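Local atomic coordinates of ciona betagamma-crystallin (Ciona intestinalis, PDB entry 2BV2), a protein that serves as a structural component of the neuroectodermal visual system and binds calcium ions within its betagamma-crystallin fold. Residues V9-G13 and S35-V39. Sequence-based numbering, arbitrary orientation.
Sequences VEFGG and SSIIV. With CA (calcium ion), chain C.
Val9 and Ser36 bring the two backbones closest, their CA atoms 4.8 Å apart, where loop 9-13, between strands 2-6 and 15-18 in the folded hairpin of the first betagamma-crystallin Greek key motif, meets the start of strand 36-41. The loop turns back on itself: Glu10 and Phe11 both have positive phi, and Gly12 N bonds Val9 O. Ser35 and Ser36 both face Phe6 of strand 2-6 in a classic beta bulge. Ser36 OG pins the turn, accepting the hydrogen bond from Phe11 N at 2.9 Å, with a bent N-H...O angle of 138°, and bonding Asp8 O as well; with chi1 at 62°, OG stands between its own N and carbonyl carbon and reaches the loop. The Phe11 ring lies across Ile38, whose CD1 sits over one face, 4.2 Å from the centroid and 26° off the normal, a CH-pi contact. Near the ring plane, Ile37 O meets the edge at CE2, 3.4 Å away. With an alanine here in place of Phe11, Ile38 CG1 and CD1 would probably lose their aromatic partner, opening a gap beside Lys63 and Pro65. On the bulge, Val9 CG1 lies against Ser35 CB and O, while Ser35 OG, hydrogen-bonded to Asp74, binds the calcium ion at 2.4 Å alongside Glu7 O, Ile33 O, Asp75 OD1 and a water.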
loop_
_atom_site.group_PDB
_atom_site.type_symbol
_atom_site.label_atom_id
_atom_site.label_comp_id
_atom_site.label_asym_id
_atom_site.label_seq_id
_atom_site.Cartn_x
_atom_site.Cartn_y
_atom_site.Cartn_z
ATOM N N VAL A 9 -2.044 0.738 11.800
ATOM C CA VAL A 9 -1.806 2.168 11.761
ATOM C C VAL A 9 -0.501 2.540 12.480
ATOM O O VAL A 9 0.056 1.773 13.295
ATOM C CB VAL A 9 -2.994 2.989 12.355
ATOM C CG1 VAL A 9 -4.257 2.701 11.601
ATOM C CG2 VAL A 9 -3.161 2.730 13.837
ATOM N N GLU A 10 -0.001 3.733 12.160
ATOM C CA GLU A 10 1.208 4.251 12.808
ATOM C C GLU A 10 2.403 3.321 12.642
ATOM O O GLU A 10 3.275 3.261 13.511
ATOM C CB GLU A 10 0.940 4.573 14.287
ATOM C CG GLU A 10 -0.140 5.646 14.482
ATOM C CD GLU A 10 0.319 7.066 14.099
ATOM O OE1 GLU A 10 1.513 7.269 13.784
ATOM O OE2 GLU A 10 -0.525 7.992 14.127
ATOM N N PHE A 11 2.429 2.602 11.518
ATOM C CA PHE A 11 3.586 1.779 11.116
ATOM C C PHE A 11 3.879 0.628 12.089
ATOM O O PHE A 11 5.004 0.162 12.228
ATOM C CB PHE A 11 4.799 2.670 10.879
ATOM C CG PHE A 11 4.436 3.985 10.285
ATOM C CD1 PHE A 11 4.484 5.132 11.045
ATOM C CD2 PHE A 11 3.913 4.049 9.004
ATOM C CE1 PHE A 11 4.092 6.343 10.506
ATOM C CE2 PHE A 11 3.490 5.246 8.473
ATOM C CZ PHE A 11 3.596 6.395 9.211
ATOM N N GLY A 12 2.817 0.134 12.688
ATOM C CA GLY A 12 2.879 -1.043 13.537
ATOM C C GLY A 12 2.547 -2.341 12.820
ATOM O O GLY A 12 2.118 -2.365 11.648
ATOM N N GLY A 13 2.729 -3.439 13.540
ATOM C CA GLY A 13 2.338 -4.740 13.034
ATOM C C GLY A 13 3.256 -5.256 11.952
ATOM O O GLY A 13 4.380 -4.773 11.777
ATOM N N SER A 35 -2.990 -0.837 6.834
ATOM C CA SER A 35 -3.530 0.279 7.574
ATOM C C SER A 35 -2.571 1.485 7.676
ATOM O O SER A 35 -2.991 2.545 8.093
ATOM C CB SER A 35 -3.940 -0.214 8.959
ATOM O OG SER A 35 -4.970 -1.192 8.888
ATOM N N SER A 36 -1.281 1.318 7.348
ATOM C CA SER A 36 -0.386 2.450 7.144
ATOM C C SER A 36 0.701 2.098 6.126
ATOM O O SER A 36 0.908 0.915 5.800
ATOM C CB SER A 36 0.251 2.888 8.461
ATOM O OG SER A 36 1.050 1.867 9.032
ATOM N N ILE A 37 1.376 3.132 5.626
ATOM C CA ILE A 37 2.317 2.994 4.511
ATOM C C ILE A 37 3.456 3.985 4.649
ATOM O O ILE A 37 3.236 5.120 5.037
ATOM C CB ILE A 37 1.624 3.232 3.129
ATOM C CG1 ILE A 37 0.560 2.163 2.834
ATOM C CG2 ILE A 37 2.663 3.267 1.994
ATOM C CD1 ILE A 37 -0.188 2.422 1.526
ATOM N N ILE A 38 4.674 3.543 4.328
ATOM C CA ILE A 38 5.803 4.431 4.169
ATOM C C ILE A 38 6.316 4.279 2.745
ATOM O O ILE A 38 6.656 3.170 2.312
ATOM C CB ILE A 38 6.942 4.115 5.148
ATOM C CG1 ILE A 38 6.465 4.404 6.579
ATOM C CG2 ILE A 38 8.208 4.932 4.771
ATOM C CD1 ILE A 38 7.482 4.117 7.659
ATOM N N VAL A 39 6.356 5.383 2.000
ATOM C CA VAL A 39 7.028 5.369 0.700
ATOM C C VAL A 39 8.430 5.917 0.914
ATOM O O VAL A 39 8.593 7.093 1.221
ATOM C CB VAL A 39 6.273 6.192 -0.359
ATOM C CG1 VAL A 39 7.032 6.216 -1.675
ATOM C CG2 VAL A 39 4.878 5.636 -0.600
HETATM CA CA CA C . -4.990 -3.538 9.304
HETATM O O HOH W 1 -6.975 -3.047 10.424
#